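Local coordinates for ribosome-inactivating protein 3 (Zea mays, PDB 2PQG), which belongs to the plant ribosome-inactivating protein family, in which a mixed beta-sheet packs against a largely helical body, at residues T58-I63 and V132-A136; T3-P7 and F18-V22. All blocks are in the same frame, centred on the assembly; numbering follows the deposited sequence.

Interaction 1. Residues T58-I63 and V132-A136; sequences TRTSSI and VNDLA
Thr-58 OG1 accepts three N-H groups, one of them from across the contact. Asn-133 ND2 reaches it at 3.1 Å; the N-H...O angle of 171° makes the bond nearly straight, and the oxygen lies in the amide plane, 1° out of it. The other two donors belong to its own loop: Thr-60 N lies 2.6 Å from Thr-58 OG1, defining an ST turn, and Ser-61 N lies 2.7 Å from the same oxygen. With chi1 at 72°, the hydroxyl stands between the backbone N and carbonyl carbon of Thr-58 and faces those amides. The other end of the Asn-133 amide is tied by a water, 3.0 Å from Asn-133 OD1, which also accepts from Thr-60 OG1 at 3.0 Å.

Beyond the turn the contact becomes apolar. Ile-63 divides its branches over Val-132, Leu-135 and Ala-136: CG1 lies 3.8 Å from Val-132 CG1, CG2 lies 3.6 Å from Ala-136 CA, and CD1 meets Leu-135 CB at 4.2 Å. Ile-63 also touches Leu-180 of helix 171-189. The loop joins antiparallel strands 51-57 and 62-68, with Ile-63 bonded through its backbone to Leu-56. One hydroxyl thus ties turn to helix, and bonds at both ends of the Asn-133 amide, one of them to a water, probably hold it against rotation.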
# COMPACT_ATOMS: atom_id res chain seq x y z
N THR A 58 15.55 8.31 -3.06
CA THR A 58 16.66 8.15 -2.14
C THR A 58 17.70 9.21 -2.40
O THR A 58 17.40 10.30 -2.90
CB THR A 58 17.31 6.76 -2.29
OG1 THR A 58 18.03 6.69 -3.53
CG2 THR A 58 16.25 5.67 -2.27
N ARG A 59 18.94 8.89 -2.06
CA ARG A 59 20.11 9.67 -2.49
C ARG A 59 20.63 9.13 -3.82
O ARG A 59 21.42 9.78 -4.51
CB ARG A 59 21.23 9.49 -1.46
CG ARG A 59 22.65 9.68 -2.03
CD ARG A 59 23.73 9.41 -1.00
NE ARG A 59 25.05 9.80 -1.49
CZ ARG A 59 25.60 9.37 -2.63
NH1 ARG A 59 24.93 8.53 -3.41
NH2 ARG A 59 26.81 9.77 -2.98
N THR A 60 20.18 7.93 -4.17
CA THR A 60 20.68 7.25 -5.36
C THR A 60 19.65 7.24 -6.48
O THR A 60 19.91 7.71 -7.59
CB THR A 60 21.09 5.80 -5.05
OG1 THR A 60 22.27 5.80 -4.23
CG2 THR A 60 21.37 5.03 -6.33
N SER A 61 18.47 6.71 -6.19
CA SER A 61 17.48 6.41 -7.21
C SER A 61 16.10 6.91 -6.80
O SER A 61 15.97 7.68 -5.85
CB SER A 61 17.42 4.90 -7.44
OG SER A 61 16.76 4.61 -8.66
N SER A 62 15.08 6.47 -7.52
CA SER A 62 13.71 6.87 -7.22
C SER A 62 12.67 6.12 -8.06
O SER A 62 13.00 5.51 -9.09
CB SER A 62 13.53 8.37 -7.44
OG SER A 62 13.64 8.70 -8.82
N ILE A 63 11.43 6.15 -7.59
CA ILE A 63 10.32 5.53 -8.31
C ILE A 63 9.06 6.31 -8.02
O ILE A 63 8.93 6.98 -6.99
CB ILE A 63 10.08 4.05 -7.89
CG1 ILE A 63 9.77 3.95 -6.39
CG2 ILE A 63 11.27 3.21 -8.26
CD1 ILE A 63 9.31 2.57 -5.95
N VAL A 132 12.78 1.00 -2.66
CA VAL A 132 12.82 1.92 -3.79
C VAL A 132 14.06 1.65 -4.65
O VAL A 132 13.96 1.53 -5.87
CB VAL A 132 12.83 3.40 -3.32
CG1 VAL A 132 13.06 4.33 -4.52
CG2 VAL A 132 11.50 3.74 -2.66
N ASN A 133 15.22 1.53 -4.02
CA ASN A 133 16.44 1.28 -4.76
C ASN A 133 16.36 -0.02 -5.54
O ASN A 133 16.87 -0.12 -6.66
CB ASN A 133 17.65 1.29 -3.81
CG ASN A 133 18.00 2.68 -3.34
OD1 ASN A 133 18.66 2.85 -2.31
ND2 ASN A 133 17.58 3.70 -4.09
N ASP A 134 15.69 -1.00 -4.95
CA ASP A 134 15.51 -2.31 -5.57
C ASP A 134 14.56 -2.22 -6.76
O ASP A 134 14.89 -2.64 -7.87
CB ASP A 134 14.94 -3.29 -4.55
CG ASP A 134 15.24 -4.74 -4.89
OD1 ASP A 134 15.12 -5.12 -6.07
OD2 ASP A 134 15.60 -5.50 -3.97
N LEU A 135 13.37 -1.67 -6.52
CA LEU A 135 12.35 -1.53 -7.57
C LEU A 135 12.75 -0.57 -8.69
O LEU A 135 12.25 -0.67 -9.81
CB LEU A 135 11.01 -1.12 -6.95
CG LEU A 135 10.39 -2.18 -6.04
CD1 LEU A 135 9.14 -1.62 -5.37
CD2 LEU A 135 10.05 -3.44 -6.87
N ALA A 136 13.64 0.37 -8.38
CA ALA A 136 14.10 1.33 -9.38
C ALA A 136 14.83 0.55 -10.46
O ALA A 136 15.05 1.06 -11.55
CB ALA A 136 15.04 2.35 -8.75
O HOH W 1 20.57 5.10 -1.88

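Interaction 2. Residues T3-P7 and F18-V22; sequences TEIFP and FIASV
The side chains of Phe-6 and Phe-18 both leave their backbones in the extended direction, each CG trans to its own N (chi1 -173° and -178°), which carries the two rings into the space between strand 2-7 and helix 15-27. There they form an offset stack, centroids 4.8 Å apart and planes inclined by 23°. The displacement brings the stem of Phe-6 over the neighbouring ring: Phe-6 CB stands 3.6 Å from the Phe-18 centroid, close to the ring normal, a CH-pi contact. On the opposite face of the Phe-18 ring, Val-22 CG2 sits 3.3 Å above the plane, offset toward the rim. Phe-18 is therefore held between a methylene from the strand and a methyl from the next turn of its own helix.

Val-22 CG2 also faces the strand, meeting Glu-4 CG at 3.6 Å. The first torsion of Glu-4 sets CG anti to its carbonyl carbon and against the valine methyl; the bend at the second torsion then directs the carboxylate. Glu-4 CB approaches Phe-18 CE1 at 3.8 Å. The carboxylate of Glu-4, a buried residue, has Asp-25 close to its OE2, a like-charge neighbour that might raise the proton affinity of one of the two acids.

Further aromatic cover comes from Tyr-13, whose ring meets that of Phe-6 edge-to-face, and Met-128 of helix 125-135 also touches Phe-6. The strand and helix run nearly antiparallel, their segment axes 9.7 Å apart at closest approach. Backbone bonds join Glu-4 and Phe-6 to strand 51-57, the parallel neighbour in the sheet, and Val-22 touches Leu-52 of that strand. Strand, covering helix and parallel strand together have the topology of a beta-alpha-beta crossover at the edge of the mixed sheet.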
# COMPACT_ATOMS: atom_id res chain seq x y z
N THR A 3 0.94 15.21 -7.69
CA THR A 3 2.15 14.55 -7.21
C THR A 3 2.42 14.83 -5.74
O THR A 3 2.09 15.89 -5.22
CB THR A 3 3.38 14.96 -8.04
OG1 THR A 3 3.24 14.49 -9.39
CG2 THR A 3 4.65 14.37 -7.44
N GLU A 4 3.03 13.86 -5.06
CA GLU A 4 3.63 14.07 -3.75
C GLU A 4 5.07 13.54 -3.88
O GLU A 4 5.37 12.66 -4.71
CB GLU A 4 2.93 13.30 -2.63
CG GLU A 4 1.44 13.49 -2.59
CD GLU A 4 1.02 14.91 -2.31
OE1 GLU A 4 1.70 15.59 -1.51
OE2 GLU A 4 -0.01 15.35 -2.86
N ILE A 5 5.98 14.10 -3.08
CA ILE A 5 7.39 13.70 -3.10
C ILE A 5 7.90 13.43 -1.69
O ILE A 5 7.74 14.27 -0.80
CB ILE A 5 8.28 14.77 -3.75
CG1 ILE A 5 7.88 14.96 -5.22
CG2 ILE A 5 9.74 14.36 -3.65
CD1 ILE A 5 8.61 16.11 -5.90
N PHE A 6 8.49 12.26 -1.49
CA PHE A 6 9.05 11.92 -0.19
C PHE A 6 10.54 11.54 -0.31
O PHE A 6 10.89 10.57 -0.98
CB PHE A 6 8.29 10.75 0.46
CG PHE A 6 8.73 10.47 1.86
CD1 PHE A 6 8.99 9.18 2.27
CD2 PHE A 6 8.94 11.52 2.76
CE1 PHE A 6 9.47 8.93 3.56
CE2 PHE A 6 9.41 11.28 4.05
CZ PHE A 6 9.67 9.98 4.45
N PRO A 7 11.44 12.33 0.32
CA PRO A 7 12.89 12.10 0.30
C PRO A 7 13.20 11.02 1.33
O PRO A 7 13.65 11.30 2.44
CB PRO A 7 13.45 13.47 0.68
CG PRO A 7 12.37 14.03 1.59
CD PRO A 7 11.07 13.59 1.00
N PHE A 18 4.99 13.46 6.01
CA PHE A 18 4.59 13.10 4.67
C PHE A 18 3.14 12.63 4.66
O PHE A 18 2.38 12.95 3.75
CB PHE A 18 5.49 11.99 4.15
CG PHE A 18 5.19 11.58 2.76
CD1 PHE A 18 5.28 12.51 1.72
CD2 PHE A 18 4.77 10.29 2.48
CE1 PHE A 18 4.97 12.14 0.41
CE2 PHE A 18 4.45 9.91 1.18
CZ PHE A 18 4.55 10.84 0.14
N ILE A 19 2.76 11.85 5.66
CA ILE A 19 1.41 11.36 5.75
C ILE A 19 0.45 12.54 5.91
O ILE A 19 -0.49 12.71 5.13
CB ILE A 19 1.27 10.40 6.97
CG1 ILE A 19 2.15 9.17 6.74
CG2 ILE A 19 -0.20 10.00 7.19
CD1 ILE A 19 1.84 8.45 5.45
N ALA A 20 0.72 13.37 6.91
CA ALA A 20 -0.10 14.54 7.19
C ALA A 20 -0.22 15.43 5.97
O ALA A 20 -1.28 16.02 5.74
CB ALA A 20 0.49 15.31 8.35
N SER A 21 0.86 15.54 5.21
CA SER A 21 0.86 16.38 4.01
C SER A 21 0.05 15.75 2.87
O SER A 21 -0.75 16.41 2.22
CB SER A 21 2.31 16.63 3.57
OG SER A 21 2.37 17.26 2.30
N VAL A 22 0.25 14.46 2.65
CA VAL A 22 -0.46 13.76 1.59
C VAL A 22 -1.96 13.57 1.90
O VAL A 22 -2.80 13.62 1.00
CB VAL A 22 0.22 12.41 1.28
CG1 VAL A 22 -0.52 11.68 0.17
CG2 VAL A 22 1.67 12.65 0.88

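How the interactions relate
Both contacts set a helix against the same mixed sheet, with centres 16 Å apart and nearest atoms about 6 Å apart, so they do not touch. Interaction 2 is buried, closes within the first 22 residues, and relies on aromatic and aliphatic packing with no hydrogen bond between its segments. Interaction 1 is partly buried and bridges a much longer span of chain; its turn adds a direct amide-hydroxyl bond and a water to an apolar end. Strand 51-57 connects them: it pairs with strand 2-7 on one side and strand 62-68 on the other. Helix 125-135 serves both neighbourhoods, touching Phe-6 through Met-128 and Ile-63 through Val-132.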